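Local coordinates for protein immunoreactive 84kD antigen PG93 (Porphyromonas gingivalis, PDB 5M11) that serves as an essential bacterial-surface component of the type-IX secretion system and binds zinc and calcium ions, at residues L228-R242 and C247-T261. Residues are numbered along the deposited sequence; the frame is centred on the assembly and turned at random.
Sequences LLSSSADSRLYVTDR and CAENRIYFIEKGRKT
Leu229 lies over one face of the Tyr253 ring, with CD2 above its centre and CG 4.0 Å from CD1 of the tyrosine. Ala248 CB covers one face of the Arg251 guanidinium. At the edge of that group, NE of Arg251 donates in plane to Tyr253 OH at 3.0 Å. Its NH1 binds Glu249 O, so two bonds within 247-261 fix how the group is turned beside Ser232. Phe254 CZ sits over one face of the Arg242 guanidinium, 3.6 Å from NH1. The planes are 70° apart, and the ring meets the guanidinium edge-on. Glu256 OE1 lies at the edge of the same guanidinium. It forms a salt bridge with Arg242 NH1 at 2.9 Å, met from above the carboxylate plane. Arg242 NE binds Ser278 O.

The leucines reach Ile255 tip to tip: Leu228 CD2 is 3.9 Å from Ile255 CG2, and Leu229 CD1 also meets Ile255 CD1. Cys247 SG touches Tyr238 CE2 at 3.5 Å. Arg236 and Cys247 form an antiparallel hydrogen-bonded pair, with N of Arg236 2.8 Å from O of Cys247.

The contact joins two consecutive four-stranded antiparallel sheets, an arrangement consistent with adjacent propeller blades. Strand 226-230 ends one sheet, and 236-239 begins the next. The leucines on Tyr253 and Ile255 imply apolar cohesion between them, while Arg259 adds salt bridges back to Glu226 and Asp205. The Arg242-Glu256 bridge and Arg236-Cys247 pairing belong to the second sheet.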
loop_
_atom_site.group_PDB
_atom_site.type_symbol
_atom_site.label_atom_id
_atom_site.label_comp_id
_atom_site.label_asym_id
_atom_site.label_seq_id
_atom_site.Cartn_x
_atom_site.Cartn_y
_atom_site.Cartn_z
ATOM N N LEU A 228 -42.630 -1.770 -11.171
ATOM C CA LEU A 228 -42.200 -2.944 -11.957
ATOM C C LEU A 228 -42.036 -4.147 -11.029
ATOM O O LEU A 228 -42.755 -5.145 -11.180
ATOM C CB LEU A 228 -40.929 -2.662 -12.782
ATOM C CG LEU A 228 -40.356 -3.788 -13.625
ATOM C CD1 LEU A 228 -41.260 -4.177 -14.746
ATOM C CD2 LEU A 228 -39.035 -3.383 -14.197
ATOM N N LEU A 229 -41.126 -4.042 -10.053
ATOM C CA LEU A 229 -40.970 -5.081 -9.043
ATOM C C LEU A 229 -40.673 -4.439 -7.696
ATOM O O LEU A 229 -40.372 -3.245 -7.618
ATOM C CB LEU A 229 -39.944 -6.183 -9.409
ATOM C CG LEU A 229 -38.454 -5.918 -9.696
ATOM C CD1 LEU A 229 -38.224 -5.332 -11.046
ATOM C CD2 LEU A 229 -37.721 -5.170 -8.579
ATOM N N SER A 230 -40.780 -5.233 -6.643
ATOM C CA SER A 230 -40.516 -4.803 -5.287
ATOM C C SER A 230 -39.342 -5.591 -4.747
ATOM O O SER A 230 -39.515 -6.656 -4.157
ATOM C CB SER A 230 -41.749 -4.986 -4.408
ATOM O OG SER A 230 -42.952 -4.535 -5.007
ATOM N N SER A 231 -38.137 -5.083 -4.964
ATOM C CA SER A 231 -36.917 -5.699 -4.459
ATOM C C SER A 231 -36.761 -5.408 -2.940
ATOM O O SER A 231 -37.594 -4.706 -2.346
ATOM C CB SER A 231 -35.726 -5.169 -5.244
ATOM O OG SER A 231 -34.531 -5.790 -4.823
ATOM N N SER A 232 -35.705 -5.963 -2.313
ATOM C CA SER A 232 -35.428 -5.727 -0.901
ATOM C C SER A 232 -34.805 -4.342 -0.737
ATOM O O SER A 232 -34.227 -3.827 -1.702
ATOM C CB SER A 232 -34.505 -6.809 -0.348
ATOM O OG SER A 232 -33.206 -6.743 -0.909
ATOM N N ALA A 233 -34.907 -3.744 0.478
ATOM C CA ALA A 233 -34.364 -2.419 0.797
ATOM C C ALA A 233 -32.882 -2.356 0.541
ATOM O O ALA A 233 -32.189 -3.374 0.575
ATOM C CB ALA A 233 -34.646 -2.054 2.245
ATOM N N ASP A 234 -32.409 -1.150 0.246
ATOM C CA ASP A 234 -31.014 -0.832 -0.013
ATOM C C ASP A 234 -30.403 -1.795 -1.058
ATOM O O ASP A 234 -29.311 -2.348 -0.868
ATOM C CB ASP A 234 -30.212 -0.794 1.303
ATOM C CG ASP A 234 -30.669 0.329 2.224
ATOM O OD1 ASP A 234 -30.203 1.473 2.037
ATOM O OD2 ASP A 234 -31.511 0.064 3.124
ATOM N N SER A 235 -31.151 -1.984 -2.165
ATOM C CA SER A 235 -30.736 -2.772 -3.323
ATOM C C SER A 235 -29.796 -1.926 -4.144
ATOM O O SER A 235 -29.885 -0.694 -4.062
ATOM C CB SER A 235 -31.948 -3.175 -4.154
ATOM O OG SER A 235 -32.501 -4.387 -3.679
ATOM N N ARG A 236 -28.905 -2.551 -4.934
ATOM C CA ARG A 236 -27.966 -1.800 -5.779
ATOM C C ARG A 236 -28.404 -1.882 -7.250
ATOM O O ARG A 236 -28.908 -2.925 -7.673
ATOM C CB ARG A 236 -26.532 -2.338 -5.600
ATOM C CG ARG A 236 -25.880 -2.022 -4.248
ATOM C CD ARG A 236 -25.173 -3.233 -3.633
ATOM N NE ARG A 236 -26.113 -4.157 -2.993
ATOM C CZ ARG A 236 -25.888 -5.450 -2.795
ATOM N NH1 ARG A 236 -24.736 -5.996 -3.166
ATOM N NH2 ARG A 236 -26.814 -6.211 -2.217
ATOM N N LEU A 237 -28.208 -0.798 -8.028
ATOM C CA LEU A 237 -28.528 -0.773 -9.470
ATOM C C LEU A 237 -27.261 -0.663 -10.303
ATOM O O LEU A 237 -26.541 0.325 -10.197
ATOM C CB LEU A 237 -29.514 0.364 -9.861
ATOM C CG LEU A 237 -29.630 0.744 -11.358
ATOM C CD1 LEU A 237 -30.436 -0.260 -12.146
ATOM C CD2 LEU A 237 -30.303 2.053 -11.525
ATOM N N TYR A 238 -27.015 -1.658 -11.156
ATOM C CA TYR A 238 -25.886 -1.673 -12.086
ATOM C C TYR A 238 -26.472 -1.492 -13.445
ATOM O O TYR A 238 -27.402 -2.203 -13.835
ATOM C CB TYR A 238 -25.029 -2.949 -11.957
ATOM C CG TYR A 238 -24.569 -3.140 -10.532
ATOM C CD1 TYR A 238 -24.019 -2.083 -9.812
ATOM C CD2 TYR A 238 -24.832 -4.319 -9.848
ATOM C CE1 TYR A 238 -23.689 -2.215 -8.465
ATOM C CE2 TYR A 238 -24.502 -4.463 -8.499
ATOM C CZ TYR A 238 -23.926 -3.406 -7.814
ATOM O OH TYR A 238 -23.568 -3.517 -6.497
ATOM N N VAL A 239 -26.021 -0.447 -14.104
ATOM C CA VAL A 239 -26.465 -0.058 -15.434
ATOM C C VAL A 239 -25.529 -0.731 -16.423
ATOM O O VAL A 239 -24.337 -0.904 -16.155
ATOM C CB VAL A 239 -26.567 1.489 -15.593
ATOM C CG1 VAL A 239 -27.067 1.891 -16.981
ATOM C CG2 VAL A 239 -27.507 2.064 -14.532
ATOM N N THR A 240 -26.110 -1.188 -17.534
ATOM C CA THR A 240 -25.446 -1.918 -18.599
ATOM C C THR A 240 -26.226 -1.631 -19.899
ATOM O O THR A 240 -27.425 -1.321 -19.860
ATOM C CB THR A 240 -25.400 -3.403 -18.145
ATOM O OG1 THR A 240 -24.229 -3.641 -17.360
ATOM C CG2 THR A 240 -25.498 -4.375 -19.242
ATOM N N ASP A 241 -25.526 -1.708 -21.038
ATOM C CA ASP A 241 -26.060 -1.554 -22.385
ATOM C C ASP A 241 -26.969 -2.746 -22.754
ATOM O O ASP A 241 -27.774 -2.638 -23.672
ATOM C CB ASP A 241 -24.885 -1.480 -23.371
ATOM C CG ASP A 241 -24.327 -0.103 -23.702
ATOM O OD1 ASP A 241 -24.650 0.874 -22.970
ATOM O OD2 ASP A 241 -23.601 0.010 -24.719
ATOM N N ARG A 242 -26.819 -3.879 -22.056
ATOM C CA ARG A 242 -27.566 -5.121 -22.224
ATOM C C ARG A 242 -28.863 -5.150 -21.353
ATOM O O ARG A 242 -29.854 -5.819 -21.699
ATOM C CB ARG A 242 -26.642 -6.309 -21.871
ATOM C CG ARG A 242 -27.259 -7.689 -21.961
ATOM C CD ARG A 242 -27.822 -7.983 -23.331
ATOM N NE ARG A 242 -28.357 -9.340 -23.385
ATOM C CZ ARG A 242 -29.635 -9.649 -23.223
ATOM N NH1 ARG A 242 -30.531 -8.700 -22.981
ATOM N NH2 ARG A 242 -30.028 -10.912 -23.286
ATOM N N CYS A 247 -29.599 -5.705 -7.712
ATOM C CA CYS A 247 -28.996 -6.681 -6.831
ATOM C C CYS A 247 -29.385 -6.414 -5.425
ATOM O O CYS A 247 -29.025 -5.392 -4.829
ATOM C CB CYS A 247 -27.489 -6.703 -7.012
ATOM S SG CYS A 247 -26.996 -6.850 -8.742
ATOM N N ALA A 248 -30.218 -7.328 -4.942
ATOM C CA ALA A 248 -30.782 -7.394 -3.610
ATOM C C ALA A 248 -29.981 -8.395 -2.796
ATOM O O ALA A 248 -29.098 -9.063 -3.351
ATOM C CB ALA A 248 -32.229 -7.841 -3.714
ATOM N N GLU A 249 -30.273 -8.513 -1.493
ATOM C CA GLU A 249 -29.594 -9.507 -0.682
ATOM C C GLU A 249 -30.194 -10.871 -0.997
ATOM O O GLU A 249 -31.406 -11.043 -0.858
ATOM C CB GLU A 249 -29.702 -9.174 0.808
ATOM C CG GLU A 249 -28.462 -8.492 1.349
ATOM C CD GLU A 249 -28.413 -8.455 2.863
ATOM O OE1 GLU A 249 -27.987 -9.465 3.472
ATOM O OE2 GLU A 249 -28.823 -7.425 3.444
ATOM N N ASN A 250 -29.352 -11.784 -1.532
ATOM C CA ASN A 250 -29.572 -13.196 -1.911
ATOM C C ASN A 250 -30.015 -13.385 -3.392
ATOM O O ASN A 250 -29.831 -14.489 -3.911
ATOM C CB ASN A 250 -30.516 -13.985 -0.950
ATOM C CG ASN A 250 -32.015 -13.837 -1.122
ATOM O OD1 ASN A 250 -32.605 -14.268 -2.114
ATOM N ND2 ASN A 250 -32.683 -13.346 -0.087
ATOM N N ARG A 251 -30.550 -12.356 -4.075
ATOM C CA ARG A 251 -30.949 -12.537 -5.475
ATOM C C ARG A 251 -30.743 -11.268 -6.332
ATOM O O ARG A 251 -30.623 -10.164 -5.793
ATOM C CB ARG A 251 -32.408 -13.038 -5.573
ATOM C CG ARG A 251 -33.507 -11.991 -5.355
ATOM C CD ARG A 251 -33.871 -11.761 -3.897
ATOM N NE ARG A 251 -34.865 -10.695 -3.770
ATOM C CZ ARG A 251 -34.978 -9.881 -2.725
ATOM N NH1 ARG A 251 -34.154 -9.999 -1.689
ATOM N NH2 ARG A 251 -35.906 -8.935 -2.712
ATOM N N ILE A 252 -30.672 -11.455 -7.670
ATOM C CA ILE A 252 -30.531 -10.405 -8.699
ATOM C C ILE A 252 -31.812 -10.371 -9.523
ATOM O O ILE A 252 -32.478 -11.409 -9.674
ATOM C CB ILE A 252 -29.290 -10.613 -9.643
ATOM C CG1 ILE A 252 -27.961 -10.426 -8.939
ATOM C CG2 ILE A 252 -29.337 -9.726 -10.897
ATOM C CD1 ILE A 252 -26.805 -10.881 -9.838
ATOM N N TYR A 253 -32.122 -9.179 -10.082
ATOM C CA TYR A 253 -33.220 -8.929 -11.006
ATOM C C TYR A 253 -32.627 -8.363 -12.263
ATOM O O TYR A 253 -32.030 -7.284 -12.238
ATOM C CB TYR A 253 -34.285 -7.986 -10.432
ATOM C CG TYR A 253 -34.986 -8.513 -9.206
ATOM C CD1 TYR A 253 -36.181 -9.217 -9.312
ATOM C CD2 TYR A 253 -34.494 -8.247 -7.929
ATOM C CE1 TYR A 253 -36.850 -9.681 -8.182
ATOM C CE2 TYR A 253 -35.156 -8.697 -6.794
ATOM C CZ TYR A 253 -36.334 -9.418 -6.925
ATOM O OH TYR A 253 -36.981 -9.874 -5.807
ATOM N N PHE A 254 -32.739 -9.117 -13.347
ATOM C CA PHE A 254 -32.246 -8.696 -14.641
ATOM C C PHE A 254 -33.416 -8.182 -15.471
ATOM O O PHE A 254 -34.297 -8.970 -15.838
ATOM C CB PHE A 254 -31.492 -9.843 -15.350
ATOM C CG PHE A 254 -31.075 -9.520 -16.767
ATOM C CD1 PHE A 254 -30.469 -8.306 -17.072
ATOM C CD2 PHE A 254 -31.293 -10.428 -17.794
ATOM C CE1 PHE A 254 -30.094 -8.005 -18.378
ATOM C CE2 PHE A 254 -30.922 -10.124 -19.102
ATOM C CZ PHE A 254 -30.319 -8.917 -19.385
ATOM N N ILE A 255 -33.423 -6.864 -15.754
ATOM C CA ILE A 255 -34.467 -6.205 -16.539
ATOM C C ILE A 255 -33.928 -5.928 -17.940
ATOM O O ILE A 255 -32.870 -5.309 -18.080
ATOM C CB ILE A 255 -35.010 -4.913 -15.846
ATOM C CG1 ILE A 255 -35.542 -5.227 -14.431
ATOM C CG2 ILE A 255 -36.083 -4.171 -16.693
ATOM C CD1 ILE A 255 -35.059 -4.266 -13.398
ATOM N N GLU A 256 -34.660 -6.382 -18.975
ATOM C CA GLU A 256 -34.240 -6.126 -20.341
ATOM C C GLU A 256 -35.427 -5.555 -21.151
ATOM O O GLU A 256 -36.520 -5.409 -20.597
ATOM C CB GLU A 256 -33.605 -7.368 -20.974
ATOM C CG GLU A 256 -34.522 -8.565 -21.111
ATOM C CD GLU A 256 -33.770 -9.852 -21.354
ATOM O OE1 GLU A 256 -33.112 -9.972 -22.414
ATOM O OE2 GLU A 256 -33.845 -10.746 -20.479
ATOM N N LYS A 257 -35.186 -5.159 -22.428
ATOM C CA LYS A 257 -36.159 -4.567 -23.347
ATOM C C LYS A 257 -37.552 -5.162 -23.223
ATOM O O LYS A 257 -37.729 -6.379 -23.242
ATOM C CB LYS A 257 -35.708 -4.759 -24.799
ATOM C CG LYS A 257 -34.621 -3.820 -25.326
ATOM C CD LYS A 257 -33.947 -4.355 -26.639
ATOM C CE LYS A 257 -34.902 -4.714 -27.772
ATOM N NZ LYS A 257 -34.187 -5.125 -29.012
ATOM N N GLY A 258 -38.538 -4.291 -23.176
ATOM C CA GLY A 258 -39.927 -4.706 -23.120
ATOM C C GLY A 258 -40.337 -5.142 -21.741
ATOM O O GLY A 258 -41.354 -5.816 -21.592
ATOM N N ARG A 259 -39.541 -4.751 -20.730
ATOM C CA ARG A 259 -39.772 -4.971 -19.300
ATOM C C ARG A 259 -39.762 -6.456 -18.913
ATOM O O ARG A 259 -40.464 -6.853 -17.979
ATOM C CB ARG A 259 -41.082 -4.297 -18.834
ATOM C CG ARG A 259 -41.103 -2.804 -19.091
ATOM C CD ARG A 259 -42.510 -2.295 -18.990
ATOM N NE ARG A 259 -42.609 -0.882 -19.331
ATOM C CZ ARG A 259 -43.567 -0.080 -18.889
ATOM N NH1 ARG A 259 -44.493 -0.538 -18.056
ATOM N NH2 ARG A 259 -43.596 1.192 -19.258
ATOM N N LYS A 260 -38.952 -7.265 -19.618
ATOM C CA LYS A 260 -38.771 -8.680 -19.291
ATOM C C LYS A 260 -37.855 -8.724 -18.087
ATOM O O LYS A 260 -36.818 -8.051 -18.066
ATOM C CB LYS A 260 -38.204 -9.460 -20.482
ATOM C CG LYS A 260 -37.970 -10.948 -20.219
ATOM C CD LYS A 260 -36.995 -11.516 -21.255
ATOM C CE LYS A 260 -37.112 -12.998 -21.491
ATOM N NZ LYS A 260 -36.266 -13.419 -22.642
ATOM N N THR A 261 -38.284 -9.429 -17.053
ATOM C CA THR A 261 -37.521 -9.531 -15.814
ATOM C C THR A 261 -37.190 -10.995 -15.570
ATOM O O THR A 261 -38.059 -11.865 -15.750
ATOM C CB THR A 261 -38.286 -8.898 -14.634
ATOM O OG1 THR A 261 -38.831 -7.628 -15.009
ATOM C CG2 THR A 261 -37.414 -8.706 -13.424
#